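Local coordinates for putative iron-uptake ABC transport system,periplasmic iron-binding protein (Campylobacter jejuni, PDB 3E13) that binds ferric iron in the periplasm and probably delivers it to an ABC transporter for uptake into the cell, at residues Ser74-Lys79 with Ile238-Ser243; Arg104-Asn109 with Ala191-Met196; Lys120-Leu125 with Phe223-Asn228; Thr146-Ile151 with Lys158-Trp163. All coordinates share one frame; numbering follows the deposited sequence.

Contact 1 (Ser74-Lys79 with Ile238-Ser243)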
loop_
_atom_site.group_PDB
_atom_site.type_symbol
_atom_site.label_atom_id
_atom_site.label_comp_id
_atom_site.label_asym_id
_atom_site.label_seq_id
_atom_site.Cartn_x
_atom_site.Cartn_y
_atom_site.Cartn_z
ATOM N N SER A 74 4.768 12.026 16.318
ATOM C CA SER A 74 4.187 12.836 17.368
ATOM C C SER A 74 2.671 12.805 17.207
ATOM O O SER A 74 2.189 12.828 16.075
ATOM C CB SER A 74 4.649 14.253 17.148
ATOM O OG SER A 74 4.849 14.886 18.358
ATOM N N PRO A 75 1.938 12.763 18.306
ATOM C CA PRO A 75 0.471 12.671 18.193
ATOM C C PRO A 75 -0.159 13.956 17.723
ATOM O O PRO A 75 0.280 15.053 18.071
ATOM C CB PRO A 75 0.027 12.313 19.602
ATOM C CG PRO A 75 1.115 12.825 20.507
ATOM C CD PRO A 75 2.376 12.769 19.711
ATOM N N VAL A 76 -1.253 13.793 16.950
ATOM C CA VAL A 76 -2.065 14.879 16.447
ATOM C C VAL A 76 -3.487 14.622 16.847
ATOM O O VAL A 76 -4.019 13.574 16.556
ATOM C CB VAL A 76 -1.934 15.038 14.910
ATOM C CG1 VAL A 76 -2.901 16.061 14.321
ATOM C CG2 VAL A 76 -0.502 15.416 14.544
ATOM N N SER A 77 -4.083 15.586 17.559
ATOM C CA SER A 77 -5.495 15.505 17.977
ATOM C C SER A 77 -6.287 16.492 17.129
ATOM O O SER A 77 -6.280 17.701 17.397
ATOM C CB SER A 77 -5.698 15.813 19.465
ATOM O OG SER A 77 -7.060 15.632 19.835
ATOM N N SER A 78 -6.984 15.964 16.101
ATOM C CA SER A 78 -7.672 16.779 15.109
ATOM C C SER A 78 -9.120 16.314 15.053
ATOM O O SER A 78 -9.417 15.121 14.755
ATOM C CB SER A 78 -7.046 16.525 13.747
ATOM O OG SER A 78 -7.903 16.979 12.712
ATOM N N LYS A 79 -10.046 17.222 15.300
ATOM C CA LYS A 79 -11.452 16.859 15.135
ATOM C C LYS A 79 -11.786 16.476 13.698
ATOM O O LYS A 79 -12.678 15.622 13.451
ATOM C CB LYS A 79 -12.391 17.969 15.573
ATOM C CG LYS A 79 -12.483 18.218 17.065
ATOM C CD LYS A 79 -13.474 19.289 17.389
ATOM C CE LYS A 79 -13.769 19.384 18.876
ATOM N NZ LYS A 79 -14.812 20.481 19.129
ATOM N N ILE A 238 -0.313 8.717 6.944
ATOM C CA ILE A 238 0.433 9.954 7.175
ATOM C C ILE A 238 0.571 10.206 8.668
ATOM O O ILE A 238 -0.261 9.805 9.472
ATOM C CB ILE A 238 -0.261 11.176 6.467
ATOM C CG1 ILE A 238 0.610 12.444 6.459
ATOM C CG2 ILE A 238 -1.613 11.465 7.091
ATOM C CD1 ILE A 238 0.196 13.485 5.471
ATOM N N ALA A 239 1.693 10.811 9.025
ATOM C CA ALA A 239 2.056 11.122 10.400
ATOM C C ALA A 239 2.880 12.415 10.462
ATOM O O ALA A 239 3.611 12.730 9.502
ATOM C CB ALA A 239 2.943 10.022 10.979
ATOM N N MET A 240 2.740 13.141 11.572
ATOM C CA MET A 240 3.653 14.211 11.947
ATOM C C MET A 240 4.860 13.635 12.651
ATOM O O MET A 240 4.727 12.804 13.502
ATOM C CB MET A 240 2.935 15.204 12.848
ATOM C CG MET A 240 3.773 16.507 13.058
ATOM S SD MET A 240 2.935 17.729 14.043
ATOM C CE MET A 240 2.957 17.042 15.492
ATOM N N THR A 241 6.032 14.095 12.283
ATOM C CA THR A 241 7.257 13.655 12.948
ATOM C C THR A 241 7.484 14.394 14.259
ATOM O O THR A 241 7.108 15.568 14.404
ATOM C CB THR A 241 8.459 13.830 12.053
ATOM O OG1 THR A 241 8.518 15.178 11.562
ATOM C CG2 THR A 241 8.346 12.973 10.830
ATOM N N LYS A 242 8.125 13.705 15.198
ATOM C CA LYS A 242 8.491 14.302 16.475
ATOM C C LYS A 242 9.452 15.499 16.239
ATOM O O LYS A 242 9.488 16.434 17.039
ATOM C CB LYS A 242 9.174 13.227 17.349
ATOM C CG LYS A 242 9.563 13.648 18.723
ATOM C CD LYS A 242 9.976 12.434 19.538
ATOM C CE LYS A 242 8.850 11.507 19.945
ATOM N NZ LYS A 242 9.513 10.293 20.627
ATOM N N SER A 243 10.157 15.485 15.116
ATOM C CA SER A 243 11.126 16.519 14.757
ATOM C C SER A 243 10.488 17.771 14.184
ATOM O O SER A 243 11.146 18.801 14.038
ATOM C CB SER A 243 12.105 15.989 13.708
ATOM O OG SER A 243 11.468 15.625 12.486
HETATM O O HOH W 1 1.139 12.043 13.683
#

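Contact 2 (Arg104-Asn109 with Ala191-Met196)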
loop_
_atom_site.group_PDB
_atom_site.type_symbol
_atom_site.label_atom_id
_atom_site.label_comp_id
_atom_site.label_asym_id
_atom_site.label_seq_id
_atom_site.Cartn_x
_atom_site.Cartn_y
_atom_site.Cartn_z
ATOM N N ARG A 104 -4.540 -5.880 -1.945
ATOM C CA ARG A 104 -3.505 -6.642 -2.596
ATOM C C ARG A 104 -4.176 -7.926 -3.114
ATOM O O ARG A 104 -4.592 -8.811 -2.340
ATOM C CB ARG A 104 -2.332 -6.914 -1.659
ATOM C CG ARG A 104 -1.089 -7.361 -2.408
ATOM C CD ARG A 104 0.156 -6.964 -1.722
ATOM N NE ARG A 104 1.358 -7.176 -2.527
ATOM C CZ ARG A 104 1.781 -6.371 -3.509
ATOM N NH1 ARG A 104 1.063 -5.321 -3.848
ATOM N NH2 ARG A 104 2.892 -6.627 -4.204
ATOM N N ILE A 105 -4.298 -7.987 -4.435
ATOM C CA ILE A 105 -5.060 -9.045 -5.097
ATOM C C ILE A 105 -4.192 -9.912 -5.952
ATOM O O ILE A 105 -2.955 -9.721 -6.020
ATOM C CB ILE A 105 -6.249 -8.420 -5.900
ATOM C CG1 ILE A 105 -5.786 -7.379 -6.925
ATOM C CG2 ILE A 105 -7.204 -7.704 -4.874
ATOM C CD1 ILE A 105 -5.076 -7.932 -8.141
ATOM N N ILE A 106 -4.802 -10.886 -6.610
ATOM C CA ILE A 106 -4.048 -11.756 -7.529
ATOM C C ILE A 106 -4.604 -11.451 -8.924
ATOM O O ILE A 106 -5.809 -11.588 -9.170
ATOM C CB ILE A 106 -4.213 -13.225 -7.173
ATOM C CG1 ILE A 106 -3.685 -13.530 -5.777
ATOM C CG2 ILE A 106 -3.474 -14.134 -8.205
ATOM C CD1 ILE A 106 -4.177 -14.875 -5.205
ATOM N N ALA A 107 -3.739 -11.004 -9.822
ATOM C CA ALA A 107 -4.167 -10.622 -11.167
ATOM C C ALA A 107 -3.843 -11.751 -12.146
ATOM O O ALA A 107 -2.808 -12.419 -11.995
ATOM C CB ALA A 107 -3.530 -9.301 -11.602
ATOM N N TYR A 108 -4.753 -11.986 -13.103
ATOM C CA TYR A 108 -4.516 -12.948 -14.203
ATOM C C TYR A 108 -4.745 -12.250 -15.551
ATOM O O TYR A 108 -5.254 -11.135 -15.585
ATOM C CB TYR A 108 -5.388 -14.180 -14.063
ATOM C CG TYR A 108 -6.858 -13.896 -14.122
ATOM C CD1 TYR A 108 -7.573 -14.083 -15.290
ATOM C CD2 TYR A 108 -7.538 -13.456 -13.006
ATOM C CE1 TYR A 108 -8.924 -13.815 -15.331
ATOM C CE2 TYR A 108 -8.893 -13.207 -13.046
ATOM C CZ TYR A 108 -9.567 -13.353 -14.229
ATOM O OH TYR A 108 -10.947 -13.097 -14.297
ATOM N N ASN A 109 -4.397 -12.929 -16.645
ATOM C CA ASN A 109 -4.611 -12.394 -17.987
ATOM C C ASN A 109 -5.994 -12.817 -18.483
ATOM O O ASN A 109 -6.229 -13.987 -18.833
ATOM C CB ASN A 109 -3.508 -12.904 -18.930
ATOM C CG ASN A 109 -3.450 -12.143 -20.226
ATOM O OD1 ASN A 109 -2.351 -11.739 -20.708
ATOM N ND2 ASN A 109 -4.584 -11.936 -20.813
ATOM N N ALA A 191 4.055 -15.322 -16.870
ATOM C CA ALA A 191 3.542 -15.894 -15.641
ATOM C C ALA A 191 2.036 -15.821 -15.717
ATOM O O ALA A 191 1.485 -14.977 -16.458
ATOM C CB ALA A 191 4.033 -15.078 -14.443
ATOM N N LYS A 192 1.350 -16.694 -15.014
ATOM C CA LYS A 192 -0.099 -16.663 -15.021
ATOM C C LYS A 192 -0.744 -15.750 -13.979
ATOM O O LYS A 192 -1.834 -15.232 -14.221
ATOM C CB LYS A 192 -0.656 -18.043 -14.819
ATOM C CG LYS A 192 -0.294 -19.033 -15.972
ATOM C CD LYS A 192 -0.920 -20.390 -15.689
ATOM C CE LYS A 192 -0.247 -21.536 -16.430
ATOM N NZ LYS A 192 -0.815 -21.694 -17.774
ATOM N N PHE A 193 -0.079 -15.532 -12.859
ATOM C CA PHE A 193 -0.676 -14.809 -11.735
ATOM C C PHE A 193 0.352 -13.854 -11.168
ATOM O O PHE A 193 1.494 -14.245 -10.943
ATOM C CB PHE A 193 -1.114 -15.768 -10.623
ATOM C CG PHE A 193 -2.167 -16.781 -11.060
ATOM C CD1 PHE A 193 -3.461 -16.403 -11.234
ATOM C CD2 PHE A 193 -1.831 -18.105 -11.261
ATOM C CE1 PHE A 193 -4.422 -17.332 -11.608
ATOM C CE2 PHE A 193 -2.776 -19.041 -11.626
ATOM C CZ PHE A 193 -4.078 -18.647 -11.824
ATOM N N ALA A 194 -0.072 -12.619 -10.918
ATOM C CA ALA A 194 0.730 -11.619 -10.266
ATOM C C ALA A 194 0.091 -11.167 -8.971
ATOM O O ALA A 194 -1.097 -10.853 -8.967
ATOM C CB ALA A 194 0.878 -10.441 -11.161
ATOM N N VAL A 195 0.889 -11.059 -7.927
ATOM C CA VAL A 195 0.459 -10.401 -6.687
ATOM C C VAL A 195 0.646 -8.904 -6.859
ATOM O O VAL A 195 1.766 -8.442 -7.134
ATOM C CB VAL A 195 1.239 -10.944 -5.492
ATOM C CG1 VAL A 195 0.790 -10.253 -4.231
ATOM C CG2 VAL A 195 1.094 -12.501 -5.377
ATOM N N MET A 196 -0.444 -8.138 -6.769
ATOM C CA MET A 196 -0.384 -6.703 -6.984
ATOM C C MET A 196 -1.560 -5.919 -6.367
ATOM O O MET A 196 -2.618 -6.478 -6.122
ATOM C CB MET A 196 -0.296 -6.378 -8.492
ATOM C CG MET A 196 -1.532 -6.783 -9.315
ATOM S SD MET A 196 -1.441 -6.415 -11.083
ATOM C CE MET A 196 -1.223 -4.697 -11.019
HETATM O O HOH W 2 -3.112 -15.403 -16.611
#

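Contact 3 (Lys120-Leu125 with Phe223-Asn228)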
loop_
_atom_site.group_PDB
_atom_site.type_symbol
_atom_site.label_atom_id
_atom_site.label_comp_id
_atom_site.label_asym_id
_atom_site.label_seq_id
_atom_site.Cartn_x
_atom_site.Cartn_y
_atom_site.Cartn_z
ATOM N N LYS A 120 -7.890 -19.281 -5.248
ATOM C CA LYS A 120 -8.963 -18.596 -4.538
ATOM C C LYS A 120 -8.492 -17.815 -3.261
ATOM O O LYS A 120 -9.038 -16.789 -2.962
ATOM C CB LYS A 120 -10.038 -19.620 -4.131
ATOM C CG LYS A 120 -10.796 -20.244 -5.285
ATOM C CD LYS A 120 -11.883 -19.337 -5.741
ATOM C CE LYS A 120 -12.612 -19.859 -6.996
ATOM N NZ LYS A 120 -13.493 -18.765 -7.515
ATOM N N ASN A 121 -7.462 -18.321 -2.570
ATOM C CA ASN A 121 -6.980 -17.797 -1.310
ATOM C C ASN A 121 -5.486 -17.515 -1.411
ATOM O O ASN A 121 -4.828 -18.102 -2.247
ATOM C CB ASN A 121 -7.190 -18.860 -0.227
ATOM C CG ASN A 121 -8.665 -19.246 -0.087
ATOM O OD1 ASN A 121 -9.523 -18.382 0.050
ATOM N ND2 ASN A 121 -8.967 -20.553 -0.153
ATOM N N TYR A 122 -4.982 -16.661 -0.544
ATOM C CA TYR A 122 -3.522 -16.381 -0.475
ATOM C C TYR A 122 -2.758 -17.663 -0.397
ATOM O O TYR A 122 -1.718 -17.771 -1.053
ATOM C CB TYR A 122 -3.133 -15.389 0.639
ATOM C CG TYR A 122 -3.729 -14.022 0.394
ATOM C CD1 TYR A 122 -4.804 -13.574 1.138
ATOM C CD2 TYR A 122 -3.279 -13.216 -0.671
ATOM C CE1 TYR A 122 -5.398 -12.327 0.883
ATOM C CE2 TYR A 122 -3.859 -11.975 -0.945
ATOM C CZ TYR A 122 -4.913 -11.524 -0.127
ATOM O OH TYR A 122 -5.533 -10.372 -0.436
ATOM N N GLU A 123 -3.282 -18.647 0.351
ATOM C CA GLU A 123 -2.597 -19.919 0.595
ATOM C C GLU A 123 -2.277 -20.623 -0.716
ATOM O O GLU A 123 -1.242 -21.281 -0.871
ATOM C CB GLU A 123 -3.498 -20.805 1.467
ATOM C CG GLU A 123 -3.095 -22.261 1.505
ATOM C CD GLU A 123 -4.038 -23.093 2.360
ATOM O OE1 GLU A 123 -5.227 -22.729 2.504
ATOM O OE2 GLU A 123 -3.566 -24.148 2.832
ATOM N N ASP A 124 -3.153 -20.460 -1.681
ATOM C CA ASP A 124 -3.027 -21.183 -2.935
ATOM C C ASP A 124 -1.786 -20.744 -3.736
ATOM O O ASP A 124 -1.266 -21.499 -4.552
ATOM C CB ASP A 124 -4.297 -21.012 -3.760
ATOM C CG ASP A 124 -5.517 -21.596 -3.106
ATOM O OD1 ASP A 124 -5.374 -22.630 -2.400
ATOM O OD2 ASP A 124 -6.688 -21.094 -3.269
ATOM N N LEU A 125 -1.327 -19.500 -3.546
ATOM C CA LEU A 125 -0.119 -19.036 -4.241
ATOM C C LEU A 125 1.105 -19.900 -3.967
ATOM O O LEU A 125 2.059 -19.882 -4.762
ATOM C CB LEU A 125 0.226 -17.617 -3.846
ATOM C CG LEU A 125 -0.795 -16.568 -4.289
ATOM C CD1 LEU A 125 -0.585 -15.309 -3.440
ATOM C CD2 LEU A 125 -0.579 -16.254 -5.740
ATOM N N PHE A 223 -10.120 -11.337 -6.151
ATOM C CA PHE A 223 -10.093 -10.872 -4.772
ATOM C C PHE A 223 -9.908 -12.082 -3.851
ATOM O O PHE A 223 -10.817 -12.904 -3.734
ATOM C CB PHE A 223 -11.405 -10.160 -4.468
ATOM C CG PHE A 223 -11.534 -8.837 -5.179
ATOM C CD1 PHE A 223 -12.391 -8.682 -6.244
ATOM C CD2 PHE A 223 -10.807 -7.744 -4.740
ATOM C CE1 PHE A 223 -12.470 -7.470 -6.913
ATOM C CE2 PHE A 223 -10.907 -6.516 -5.392
ATOM C CZ PHE A 223 -11.742 -6.405 -6.483
ATOM N N PRO A 224 -8.731 -12.281 -3.253
ATOM C CA PRO A 224 -8.536 -13.515 -2.517
ATOM C C PRO A 224 -9.425 -13.640 -1.287
ATOM O O PRO A 224 -9.819 -12.654 -0.656
ATOM C CB PRO A 224 -7.034 -13.497 -2.169
ATOM C CG PRO A 224 -6.450 -12.594 -3.233
ATOM C CD PRO A 224 -7.482 -11.516 -3.334
ATOM N N ASN A 225 -9.696 -14.885 -0.979
ATOM C CA ASN A 225 -10.319 -15.322 0.267
ATOM C C ASN A 225 -11.791 -14.950 0.422
ATOM O O ASN A 225 -12.259 -14.734 1.542
ATOM C CB ASN A 225 -9.481 -14.876 1.471
ATOM C CG ASN A 225 -8.118 -15.570 1.535
ATOM O OD1 ASN A 225 -7.266 -15.316 0.707
ATOM N ND2 ASN A 225 -7.917 -16.438 2.549
ATOM N N GLN A 226 -12.488 -14.812 -0.689
ATOM C CA GLN A 226 -13.905 -14.456 -0.669
ATOM C C GLN A 226 -14.758 -15.487 0.038
ATOM O O GLN A 226 -15.820 -15.131 0.565
ATOM C CB GLN A 226 -14.427 -14.206 -2.072
ATOM C CG GLN A 226 -13.847 -12.994 -2.770
ATOM C CD GLN A 226 -13.942 -11.770 -1.959
ATOM O OE1 GLN A 226 -15.064 -11.234 -1.795
ATOM N NE2 GLN A 226 -12.800 -11.310 -1.372
ATOM N N ASP A 227 -14.310 -16.735 0.063
ATOM C CA ASP A 227 -15.098 -17.788 0.729
ATOM C C ASP A 227 -14.901 -17.794 2.234
ATOM O O ASP A 227 -15.568 -18.571 2.944
ATOM C CB ASP A 227 -14.778 -19.181 0.165
ATOM C CG ASP A 227 -14.993 -19.292 -1.329
ATOM O OD1 ASP A 227 -16.055 -18.876 -1.791
ATOM O OD2 ASP A 227 -14.120 -19.796 -2.097
ATOM N N ASN A 228 -14.001 -16.938 2.754
ATOM C CA ASN A 228 -13.680 -16.989 4.166
ATOM C C ASN A 228 -13.450 -15.565 4.697
ATOM O O ASN A 228 -14.397 -14.790 4.755
ATOM C CB ASN A 228 -12.558 -18.011 4.451
ATOM C CG ASN A 228 -11.381 -17.917 3.476
ATOM O OD1 ASN A 228 -11.278 -18.676 2.469
ATOM N ND2 ASN A 228 -10.449 -17.063 3.823
HETATM O O HOH W 3 -11.646 -15.853 -3.538
HETATM O O HOH W 4 -5.259 -18.105 2.564
#

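Contact 4 (Thr146-Ile151 with Lys158-Trp163)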
loop_
_atom_site.group_PDB
_atom_site.type_symbol
_atom_site.label_atom_id
_atom_site.label_comp_id
_atom_site.label_asym_id
_atom_site.label_seq_id
_atom_site.Cartn_x
_atom_site.Cartn_y
_atom_site.Cartn_z
ATOM N N THR A 146 3.976 -6.576 4.591
ATOM C CA THR A 146 2.701 -6.429 5.254
ATOM C C THR A 146 1.723 -7.525 4.898
ATOM O O THR A 146 1.005 -7.992 5.759
ATOM C CB THR A 146 2.134 -5.037 5.032
ATOM O OG1 THR A 146 3.015 -4.093 5.693
ATOM C CG2 THR A 146 0.736 -4.893 5.660
ATOM N N LEU A 147 1.740 -8.006 3.665
ATOM C CA LEU A 147 0.941 -9.157 3.329
ATOM C C LEU A 147 1.324 -10.369 4.182
ATOM O O LEU A 147 0.472 -11.061 4.713
ATOM C CB LEU A 147 0.999 -9.459 1.833
ATOM C CG LEU A 147 0.299 -10.706 1.288
ATOM C CD1 LEU A 147 -1.224 -10.607 1.551
ATOM C CD2 LEU A 147 0.563 -10.843 -0.196
ATOM N N LEU A 148 2.634 -10.655 4.316
ATOM C CA LEU A 148 3.049 -11.789 5.102
ATOM C C LEU A 148 2.691 -11.604 6.576
ATOM O O LEU A 148 2.252 -12.536 7.244
ATOM C CB LEU A 148 4.548 -12.019 4.971
ATOM C CG LEU A 148 5.042 -13.251 5.735
ATOM C CD1 LEU A 148 4.406 -14.502 5.266
ATOM C CD2 LEU A 148 6.561 -13.360 5.562
ATOM N N ALA A 149 2.861 -10.399 7.080
ATOM C CA ALA A 149 2.437 -10.065 8.443
ATOM C C ALA A 149 0.949 -10.368 8.656
ATOM O O ALA A 149 0.568 -10.856 9.709
ATOM C CB ALA A 149 2.752 -8.638 8.764
ATOM N N SER A 150 0.139 -10.088 7.646
ATOM C CA SER A 150 -1.299 -10.418 7.734
ATOM C C SER A 150 -1.568 -11.905 7.798
ATOM O O SER A 150 -2.540 -12.348 8.450
ATOM C CB SER A 150 -2.115 -9.785 6.590
ATOM O OG SER A 150 -2.031 -10.452 5.368
ATOM N N ILE A 151 -0.767 -12.689 7.086
ATOM C CA ILE A 151 -0.877 -14.155 7.139
ATOM C C ILE A 151 -0.467 -14.691 8.524
ATOM O O ILE A 151 -1.091 -15.611 9.075
ATOM C CB ILE A 151 -0.084 -14.754 5.994
ATOM C CG1 ILE A 151 -0.748 -14.372 4.666
ATOM C CG2 ILE A 151 -0.022 -16.251 6.097
ATOM C CD1 ILE A 151 0.129 -14.689 3.412
ATOM N N LYS A 158 3.648 -20.668 11.385
ATOM C CA LYS A 158 4.056 -21.850 10.630
ATOM C C LYS A 158 3.394 -21.860 9.284
ATOM O O LYS A 158 4.043 -22.164 8.264
ATOM C CB LYS A 158 3.824 -23.165 11.428
ATOM C CG LYS A 158 4.669 -23.243 12.702
ATOM C CD LYS A 158 4.491 -24.557 13.422
ATOM C CE LYS A 158 5.319 -24.649 14.639
ATOM N NZ LYS A 158 6.819 -24.501 14.334
ATOM N N GLU A 159 2.127 -21.483 9.194
ATOM C CA GLU A 159 1.541 -21.299 7.878
ATOM C C GLU A 159 2.274 -20.191 7.122
ATOM O O GLU A 159 2.561 -20.346 5.983
ATOM C CB GLU A 159 0.069 -20.910 7.983
ATOM C CG GLU A 159 -0.611 -20.442 6.701
ATOM C CD GLU A 159 -0.561 -21.438 5.558
ATOM O OE1 GLU A 159 -0.525 -20.977 4.381
ATOM O OE2 GLU A 159 -0.512 -22.660 5.837
ATOM N N ALA A 160 2.602 -19.095 7.798
ATOM C CA ALA A 160 3.370 -18.005 7.166
ATOM C C ALA A 160 4.680 -18.467 6.556
ATOM O O ALA A 160 4.992 -18.089 5.424
ATOM C CB ALA A 160 3.617 -16.846 8.141
ATOM N N LYS A 161 5.444 -19.290 7.274
ATOM C CA LYS A 161 6.744 -19.718 6.772
ATOM C C LYS A 161 6.524 -20.655 5.612
ATOM O O LYS A 161 7.210 -20.568 4.610
ATOM C CB LYS A 161 7.563 -20.396 7.858
ATOM C CG LYS A 161 8.948 -20.740 7.403
ATOM C CD LYS A 161 9.759 -21.301 8.549
ATOM C CE LYS A 161 11.082 -21.830 8.032
ATOM N NZ LYS A 161 11.874 -22.453 9.144
ATOM N N ALA A 162 5.575 -21.585 5.734
ATOM C CA ALA A 162 5.290 -22.491 4.638
ATOM C C ALA A 162 4.837 -21.736 3.366
ATOM O O ALA A 162 5.222 -22.101 2.247
ATOM C CB ALA A 162 4.284 -23.483 5.056
ATOM N N TRP A 163 4.022 -20.703 3.567
ATOM C CA TRP A 163 3.577 -19.847 2.470
ATOM C C TRP A 163 4.730 -19.146 1.790
ATOM O O TRP A 163 4.846 -19.218 0.564
ATOM C CB TRP A 163 2.578 -18.824 2.972
ATOM C CG TRP A 163 2.028 -17.966 1.890
ATOM C CD1 TRP A 163 0.976 -18.255 1.047
ATOM C CD2 TRP A 163 2.456 -16.664 1.561
ATOM N NE1 TRP A 163 0.745 -17.202 0.201
ATOM C CE2 TRP A 163 1.645 -16.203 0.485
ATOM C CE3 TRP A 163 3.490 -15.828 2.023
ATOM C CZ2 TRP A 163 1.813 -14.937 -0.079
ATOM C CZ3 TRP A 163 3.652 -14.588 1.445
ATOM C CH2 TRP A 163 2.834 -14.157 0.408
#

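Contact 1 (Ser74-Lys79 with Ile238-Ser243)
The flat groups that meet here are backbone peptides: the carbonyl of Met240 receives the N-H of Ser74 (N to O, 2.9 Å), a slightly bent bond whose donor stands 28° out of the carbonyl plane. No aromatic ring or side-chain amide takes part. Alongside, water 1 stands in for a second direct bond: it donates to Ser74 O and accepts from Met240 N, which lies 2.9 Å from it. Above the backbone the side chains close up. Met240 leaves its backbone extended, then turns at chi3 (70°), and this bend swings the terminal CE back to within 3.7 Å of Ser74 CB. Val76 crosses the methionine at about a right angle, its CG2 branch against Met240 CB at 3.8 Å and near CE as well. Lys242 CA also lies 3.9 Å from Ser74 CB, while the lysine's NZ bonds Gly71 O instead. Helix 247-257 covers the same apolar patch, touching both Val76 and Met240. Thr241 sends its hydroxyl the other way, to Ala53 O. With one direct bond and a water in place of another, the pairing of the short strand 73-74 with the end of strand 233-241 is a light one, and the apolar packing of Met240 CE and Val76 CG2 adds to it.

Contact 2 (Arg104-Asn109 with Ala191-Met196)
The knob on strand 193-196 is the sulfur end of Met196, and the hollow that takes it lies over Ala107, whose small CB leaves room for SD at 3.6 Å. Met196 CG sits in the position between backbone N and carbonyl carbon (chi1 65°), which lays the chain along Ile105; the two point the same way, side by side, with Ile105 CD1 3.9 Å from Met196 CG. On the other face the bumps are Ile106, Val195 and Phe193. The CG2 branch of Ile106 fills the angle between CB and CD1 of Phe193, 3.8 Å from CB, and Tyr108 CB closes on the same ring from two residues further along the strand. At the Arg104 end of the contact Val195 CG1 nudges Arg104 NE at 3.6 Å, the two side chains crossing at right angles, while one face of the guanidinium looks onto the Val195-Met196 backbone, Met196 N lying 4.2 Å above its plane. Between the two faces runs an antiparallel ladder: Ile105 and Met196, and Ala107 and Ala194, are hydrogen-bonded pairs, Ala107 N to Ala194 O being 2.8 Å and nearly straight at 174°. Past the ladder, water 2 links Asn109 N to Lys192 O. Helix 179-188 packs on the Ala194 and Met196 side and supplies Asp179, the salt-bridge partner of Arg104; the Arg104 side chain also approaches the iron ligand Tyr143. Strand 219-222 flanks 104-109 along its other edge, and strand 134-135 borders 193-197.

Contact 3 (Lys120-Leu125 with Phe223-Asn228)
Asn225, first residue of a type I beta turn that runs to Asn228, holds the loop Lys120-Leu125 at two points, Lys120 and Tyr122. Its N-H bonds Lys120 O at 2.8 Å, almost straight (176°) and in the carbonyl plane. Its side-chain OD1 then takes the N-H of Tyr122 at 2.9 Å, just where the chain enters the helical conformation of residues 122-125. The other arm of the amide, ND2, shares water 4 with Glu123 N. This is where two connections of the fold meet: the loop 223-228 links strands 219-222 and 233-241, and the loop 120-125 comes after strand 97-109. Beside the polar pair, Pro224 lies against one face of the Tyr122 ring, a CH-pi contact with CB 3.6 Å from the centroid and 15° off the normal; Pro224 CG reaches Tyr122 CE2 at 3.5 Å. The ring's far end is fixed too, because Tyr122 OH bonds both Arg104 O and His232 N. Asp124 steadies the loop from within: OD2 accepts from Lys120 N through its anti lone pair and from Asn121 N, 3.0 Å away, which comes from above the carboxylate plane, while OD1 makes a salt bridge with Lys127.

Contact 4 (Thr146-Ile151 with Lys158-Trp163)
Ile151 drops its terminal methyl squarely onto Trp163. CD1 lies 3.6 Å from the centroid of the six-membered ring, 12° off the normal, in a CH-pi contact with the two side chains at about a right angle. The isoleucine's CG1 points away from the carbonyl carbon (chi1 -67°) and the chain then runs on extended, which carries CD1 out to the ring; the other branch, CG2, rests near Ala160 CA at 4.0 Å. Leu148 runs alongside Trp163 in the reverse direction, and Leu148 CD1 fits the corner between Trp163 and Ala160, 3.6 Å from Trp163 CE3 and 3.8 Å from Ala160 CB. Leu147 comes crosswise, CD2 meeting CH2 of the tryptophan at 4.1 Å. A hydrogen bond from NE1 to Tyr122 O also restrains the indole. No hydrogen bond crosses between these two segments; the contact is almost all apolar. Ser150 turns its hydroxyl back to Leu147 O (2.7 Å), within its own helix. Helix 305-315 also packs on Leu148, Ala160 and Trp163. Helices 142-155 and 157-170 follow each other almost without a break and run back on one another at 139° between the short segments, as in a splayed helical hairpin, whose first helix also carries the iron ligand Tyr143.

How the contacts relate
Contacts 2, 3 and 4 form one cluster: the centres of 2 and 3 are 12 Å apart, those of 3 and 4 13 Å, and Val195 CG2 packs on Leu125 CD1. Contact 1 stands off, its centre 31 to 36 Å from the others, though strands 233-241 and 97-109 are neighbours in the sheet it shares with contact 2. Along the chain contact 4 is innermost, contacts 2 and 3 interleave around it, and contact 1 encloses them all. This is consistent with the two-lobed fold of periplasmic binding proteins, in which long strands span the hinge, and the cluster probably belongs to the lobe bearing Tyr143, Tyr199 and Tyr200.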